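Local coordinates for uncharacterized protein (Legionella pneumophila subsp. pneumophila str. Philadelphia 1, PDB 4RXV) that is of unknown function but is probably a Legionella effector whose N-terminal part belongs to the RavJ family of clan CA cysteine peptidases, at residues Thr167-His179 against Ala184-Leu198. Residues are numbered along the deposited sequence; the frame is centred on the assembly and turned at random. Where two conformers were deposited one is given.
Sequences TLIVDPWAVGMGH and ALAIPKEQFAYNRSL
Phe192 turns CG anti to its backbone N (chi1 174°), which lays its ring against Ile169 and Asp171. Ile169 CG2, itself anti to N, sits over the centre of one ring face, 3.8 Å from the centroid, a CH-pi contact. Asp171 OD2 lies at the ring edge, in its plane, 3.2 Å from Phe192 CE1. The other oxygen, OD1, accepts from Ala174 N and caps helix 172-176. This bond meets the carboxylate from above its plane. Ile169 CD1 reaches Leu198 CD2 tip to tip at 3.8 Å.

Strand 168-170 pairs antiparallel with Leu185 to Ile187. Ile169 N donates almost straight (175°) to Ile187 O at 2.8 Å. Ile187 N returns a bond to Ile169 O, and Ala186 N adds a weak one, so Ala186 and Ile187 form a G1 beta bulge opposite Ile169. Asp171 N binds Ala184 O at 2.8 Å.

Just after the helix, His179 meets Tyr194, whose CE2 also packs on Ala174 CB. The rings form an offset edge-to-face pair, the Tyr194 edge toward the His179 face, planes at 78°. Ala193 CB lies over a face of the His179 ring. Tyr194 OH and His179 NE2 are both hydrogen-bonded to Cys32 O.

Asp171 OD2 is also hydrogen-bonded to His139 NE2. Two hydrogen bonds thus fix the buried carboxylate, and the Phe192 edge packs against it. Asp171 would probably orient His139, consistent with the Cys-His-Asp triad of clan CA peptidases.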
loop_
_atom_site.group_PDB
_atom_site.type_symbol
_atom_site.label_atom_id
_atom_site.label_comp_id
_atom_site.label_asym_id
_atom_site.label_seq_id
_atom_site.Cartn_x
_atom_site.Cartn_y
_atom_site.Cartn_z
ATOM N N THR A 167 -0.722 -11.047 12.351
ATOM C CA THR A 167 -0.269 -10.159 11.286
ATOM C C THR A 167 -1.439 -9.776 10.386
ATOM O O THR A 167 -2.264 -10.606 10.031
ATOM C CB THR A 167 0.839 -10.801 10.467
ATOM O OG1 THR A 167 1.937 -11.086 11.330
ATOM C CG2 THR A 167 1.310 -9.869 9.361
ATOM N N LEU A 168 -1.506 -8.496 10.039
ATOM C CA LEU A 168 -2.479 -7.986 9.080
ATOM C C LEU A 168 -1.790 -7.478 7.815
ATOM O O LEU A 168 -0.738 -6.853 7.863
ATOM C CB LEU A 168 -3.288 -6.849 9.680
ATOM C CG LEU A 168 -4.089 -7.219 10.924
ATOM C CD1 LEU A 168 -4.648 -5.975 11.594
ATOM C CD2 LEU A 168 -5.234 -8.172 10.582
ATOM N N ILE A 169 -2.390 -7.795 6.680
ATOM C CA ILE A 169 -1.882 -7.427 5.373
ATOM C C ILE A 169 -2.558 -6.139 4.907
ATOM O O ILE A 169 -3.779 -5.967 5.098
ATOM C CB ILE A 169 -2.143 -8.593 4.384
ATOM C CG1 ILE A 169 -1.228 -9.773 4.749
ATOM C CG2 ILE A 169 -1.963 -8.201 2.931
ATOM C CD1 ILE A 169 -1.799 -11.102 4.349
ATOM N N VAL A 170 -1.806 -5.285 4.230
ATOM C CA VAL A 170 -2.293 -4.016 3.710
ATOM C C VAL A 170 -1.748 -3.869 2.274
ATOM O O VAL A 170 -0.550 -3.700 2.064
ATOM C CB VAL A 170 -1.899 -2.831 4.606
ATOM C CG1 VAL A 170 -2.510 -1.564 4.044
ATOM C CG2 VAL A 170 -2.342 -3.081 6.053
ATOM N N ASP A 171 -2.661 -3.897 1.310
ATOM C CA ASP A 171 -2.315 -3.952 -0.097
ATOM C C ASP A 171 -3.201 -2.977 -0.881
ATOM O O ASP A 171 -4.228 -3.377 -1.457
ATOM C CB ASP A 171 -2.464 -5.381 -0.607
ATOM C CG ASP A 171 -1.918 -5.572 -2.012
ATOM O OD1 ASP A 171 -1.631 -4.571 -2.726
ATOM O OD2 ASP A 171 -1.772 -6.754 -2.408
ATOM N N PRO A 172 -2.826 -1.695 -0.925
ATOM C CA PRO A 172 -3.645 -0.731 -1.658
ATOM C C PRO A 172 -3.733 -1.015 -3.161
ATOM O O PRO A 172 -4.757 -0.731 -3.780
ATOM C CB PRO A 172 -2.951 0.602 -1.389
ATOM C CG PRO A 172 -1.543 0.238 -1.002
ATOM C CD PRO A 172 -1.689 -1.049 -0.237
ATOM N N TRP A 173 -2.686 -1.591 -3.754
ATOM C CA TRP A 173 -2.751 -1.973 -5.163
ATOM C C TRP A 173 -3.886 -2.945 -5.434
ATOM O O TRP A 173 -4.579 -2.805 -6.446
ATOM C CB TRP A 173 -1.409 -2.519 -5.627
ATOM C CG TRP A 173 -1.292 -2.825 -7.086
ATOM C CD1 TRP A 173 -1.012 -1.947 -8.104
ATOM C CD2 TRP A 173 -1.367 -4.114 -7.689
ATOM N NE1 TRP A 173 -0.894 -2.629 -9.290
ATOM C CE2 TRP A 173 -1.111 -3.959 -9.063
ATOM C CE3 TRP A 173 -1.595 -5.390 -7.192
ATOM C CZ2 TRP A 173 -1.093 -5.049 -9.964
ATOM C CZ3 TRP A 173 -1.586 -6.478 -8.081
ATOM C CH2 TRP A 173 -1.328 -6.291 -9.449
ATOM N N ALA A 174 -4.115 -3.902 -4.528
ATOM C CA ALA A 174 -5.234 -4.822 -4.711
ATOM C C ALA A 174 -6.552 -4.048 -4.804
ATOM O O ALA A 174 -7.449 -4.448 -5.541
ATOM C CB ALA A 174 -5.306 -5.820 -3.577
ATOM N N VAL A 175 -6.695 -2.969 -4.023
ATOM C CA VAL A 175 -7.907 -2.149 -4.033
ATOM C C VAL A 175 -7.990 -1.326 -5.330
ATOM O O VAL A 175 -9.053 -1.216 -5.943
ATOM C CB VAL A 175 -7.960 -1.266 -2.783
ATOM C CG1 VAL A 175 -9.237 -0.404 -2.769
ATOM C CG2 VAL A 175 -7.938 -2.146 -1.540
ATOM N N GLY A 176 -6.860 -0.789 -5.776
ATOM C CA GLY A 176 -6.780 -0.170 -7.093
ATOM C C GLY A 176 -7.188 -1.108 -8.214
ATOM O O GLY A 176 -7.810 -0.703 -9.205
ATOM N N MET A 177 -6.890 -2.386 -8.040
ATOM C CA MET A 177 -7.186 -3.472 -8.973
ATOM C C MET A 177 -8.579 -4.072 -8.732
ATOM O O MET A 177 -8.897 -5.115 -9.309
ATOM C CB MET A 177 -6.116 -4.553 -8.893
ATOM C CG MET A 177 -4.735 -4.071 -9.361
ATOM S SD MET A 177 -4.663 -3.705 -11.133
ATOM C CE MET A 177 -4.621 -5.360 -11.808
ATOM N N GLY A 178 -9.423 -3.389 -7.966
ATOM C CA GLY A 178 -10.826 -3.725 -7.889
ATOM C C GLY A 178 -11.242 -4.611 -6.735
ATOM O O GLY A 178 -12.435 -4.847 -6.586
ATOM N N HIS A 179 -10.310 -5.072 -5.910
ATOM C CA HIS A 179 -10.659 -5.916 -4.778
ATOM C C HIS A 179 -11.186 -5.070 -3.624
ATOM O O HIS A 179 -10.759 -3.943 -3.431
ATOM C CB HIS A 179 -9.458 -6.755 -4.350
ATOM C CG HIS A 179 -9.013 -7.699 -5.420
ATOM N ND1 HIS A 179 -9.496 -8.980 -5.520
ATOM C CD2 HIS A 179 -8.167 -7.531 -6.465
ATOM C CE1 HIS A 179 -8.957 -9.570 -6.572
ATOM N NE2 HIS A 179 -8.168 -8.702 -7.183
ATOM N N ALA A 184 -8.010 -6.791 1.331
ATOM C CA ALA A 184 -6.784 -6.036 1.073
ATOM C C ALA A 184 -6.343 -5.073 2.151
ATOM O O ALA A 184 -5.157 -4.782 2.214
ATOM C CB ALA A 184 -6.938 -5.269 -0.230
ATOM N N LEU A 185 -7.245 -4.507 2.934
ATOM C CA LEU A 185 -6.899 -3.406 3.842
ATOM C C LEU A 185 -7.019 -3.858 5.303
ATOM O O LEU A 185 -8.092 -3.772 5.917
ATOM C CB LEU A 185 -7.750 -2.168 3.573
ATOM C CG LEU A 185 -7.625 -1.576 2.158
ATOM C CD1 LEU A 185 -8.514 -0.367 1.985
ATOM C CD2 LEU A 185 -6.161 -1.229 1.807
ATOM N N ALA A 186 -5.885 -4.297 5.858
ATOM C CA ALA A 186 -5.727 -4.702 7.248
ATOM C C ALA A 186 -6.528 -5.963 7.546
ATOM O O ALA A 186 -7.434 -5.968 8.388
ATOM C CB ALA A 186 -6.058 -3.569 8.192
ATOM N N ILE A 187 -6.180 -7.034 6.832
ATOM C CA ILE A 187 -6.880 -8.302 6.940
ATOM C C ILE A 187 -5.899 -9.460 7.106
ATOM O O ILE A 187 -4.738 -9.378 6.710
ATOM C CB ILE A 187 -7.838 -8.563 5.706
ATOM C CG1 ILE A 187 -7.143 -9.081 4.406
ATOM C CG2 ILE A 187 -8.709 -7.350 5.423
ATOM C CD1 ILE A 187 -6.129 -8.223 3.791
ATOM N N PRO A 188 -6.351 -10.550 7.716
ATOM C CA PRO A 188 -5.495 -11.733 7.820
ATOM C C PRO A 188 -5.275 -12.418 6.487
ATOM O O PRO A 188 -6.056 -12.252 5.546
ATOM C CB PRO A 188 -6.255 -12.647 8.786
ATOM C CG PRO A 188 -7.671 -12.208 8.658
ATOM C CD PRO A 188 -7.670 -10.763 8.334
ATOM N N LYS A 189 -4.224 -13.233 6.403
ATOM C CA LYS A 189 -3.873 -13.872 5.145
ATOM C C LYS A 189 -4.988 -14.704 4.539
ATOM O O LYS A 189 -5.107 -14.756 3.330
ATOM C CB LYS A 189 -2.605 -14.714 5.297
ATOM C CG LYS A 189 -2.719 -15.895 6.232
ATOM C CD LYS A 189 -1.409 -16.673 6.283
ATOM C CE LYS A 189 -1.570 -18.023 6.964
ATOM N NZ LYS A 189 -2.096 -17.887 8.348
ATOM N N GLU A 190 -5.841 -15.298 5.362
ATOM C CA GLU A 190 -6.933 -16.104 4.824
ATOM C C GLU A 190 -7.923 -15.309 3.989
ATOM O O GLU A 190 -8.623 -15.897 3.151
ATOM C CB GLU A 190 -7.672 -16.801 5.959
ATOM C CG GLU A 190 -6.863 -17.875 6.633
ATOM C CD GLU A 190 -5.868 -17.352 7.661
ATOM O OE1 GLU A 190 -5.953 -16.175 8.105
ATOM O OE2 GLU A 190 -4.996 -18.159 8.043
ATOM N N GLN A 191 -8.037 -14.005 4.314
ATOM C CA GLN A 191 -8.911 -13.019 3.643
ATOM C C GLN A 191 -8.236 -12.352 2.424
ATOM O O GLN A 191 -8.925 -11.702 1.638
ATOM C CB GLN A 191 -9.394 -11.891 4.621
ATOM C CG GLN A 191 -10.610 -12.216 5.575
ATOM C CD GLN A 191 -11.014 -11.080 6.587
ATOM O OE1 GLN A 191 -11.058 -11.338 7.807
ATOM N NE2 GLN A 191 -11.374 -9.855 6.077
ATOM N N PHE A 192 -6.919 -12.501 2.241
ATOM C CA PHE A 192 -6.176 -11.667 1.295
ATOM C C PHE A 192 -6.364 -12.115 -0.152
ATOM O O PHE A 192 -6.224 -13.288 -0.461
ATOM C CB PHE A 192 -4.702 -11.669 1.722
ATOM C CG PHE A 192 -3.755 -10.961 0.762
ATOM C CD1 PHE A 192 -4.037 -9.703 0.240
ATOM C CD2 PHE A 192 -2.553 -11.549 0.433
ATOM C CE1 PHE A 192 -3.159 -9.088 -0.629
ATOM C CE2 PHE A 192 -1.671 -10.927 -0.427
ATOM C CZ PHE A 192 -1.960 -9.696 -0.939
ATOM N N ALA A 193 -6.630 -11.151 -1.024
ATOM C CA ALA A 193 -6.874 -11.395 -2.444
ATOM C C ALA A 193 -5.798 -12.233 -3.106
ATOM O O ALA A 193 -6.116 -13.022 -3.976
ATOM C CB ALA A 193 -6.967 -10.075 -3.173
ATOM N N TYR A 194 -4.536 -11.996 -2.762
ATOM C CA TYR A 194 -3.417 -12.654 -3.454
ATOM C C TYR A 194 -2.682 -13.596 -2.504
ATOM O O TYR A 194 -1.453 -13.703 -2.515
ATOM C CB TYR A 194 -2.468 -11.621 -4.070
ATOM C CG TYR A 194 -3.141 -10.560 -4.907
ATOM C CD1 TYR A 194 -4.069 -10.876 -5.897
ATOM C CD2 TYR A 194 -2.839 -9.229 -4.716
ATOM C CE1 TYR A 194 -4.699 -9.890 -6.649
ATOM C CE2 TYR A 194 -3.445 -8.232 -5.478
ATOM C CZ TYR A 194 -4.364 -8.569 -6.442
ATOM O OH TYR A 194 -4.940 -7.531 -7.148
ATOM N N ASN A 195 -3.437 -14.306 -1.684
ATOM C CA ASN A 195 -2.810 -15.100 -0.639
ATOM C C ASN A 195 -2.021 -16.306 -1.125
ATOM O O ASN A 195 -1.196 -16.798 -0.366
ATOM C CB ASN A 195 -3.764 -15.499 0.469
ATOM C CG ASN A 195 -4.876 -16.355 0.017
ATOM O OD1 ASN A 195 -4.996 -16.753 -1.143
ATOM N ND2 ASN A 195 -5.718 -16.690 0.969
ATOM N N ARG A 196 -2.206 -16.796 -2.348
ATOM C CA ARG A 196 -1.364 -17.877 -2.845
ATOM C C ARG A 196 -0.024 -17.411 -3.413
ATOM O O ARG A 196 0.831 -18.239 -3.717
ATOM C CB ARG A 196 -2.112 -18.719 -3.871
ATOM C CG ARG A 196 -3.366 -19.337 -3.315
ATOM C CD ARG A 196 -3.067 -20.417 -2.288
ATOM N NE ARG A 196 -4.291 -20.879 -1.642
ATOM C CZ ARG A 196 -4.605 -20.706 -0.355
ATOM N NH1 ARG A 196 -3.772 -20.096 0.484
ATOM N NH2 ARG A 196 -5.764 -21.163 0.103
ATOM N N SER A 197 0.149 -16.105 -3.572
ATOM C CA SER A 197 1.418 -15.552 -4.014
ATOM C C SER A 197 2.107 -14.763 -2.912
ATOM O O SER A 197 3.148 -14.167 -3.151
ATOM C CB SER A 197 1.209 -14.651 -5.219
ATOM O OG SER A 197 0.474 -13.509 -4.869
ATOM N N LEU A 198 1.534 -14.767 -1.709
ATOM C CA LEU A 198 2.087 -14.003 -0.586
ATOM C C LEU A 198 3.499 -14.458 -0.240
ATOM O O LEU A 198 4.406 -13.646 -0.105
ATOM C CB LEU A 198 1.152 -14.148 0.621
ATOM C CG LEU A 198 1.571 -13.500 1.943
ATOM C CD1 LEU A 198 1.824 -12.030 1.767
ATOM C CD2 LEU A 198 0.507 -13.742 2.987
HETATM O O HOH W 1 -2.451 -13.077 8.657
#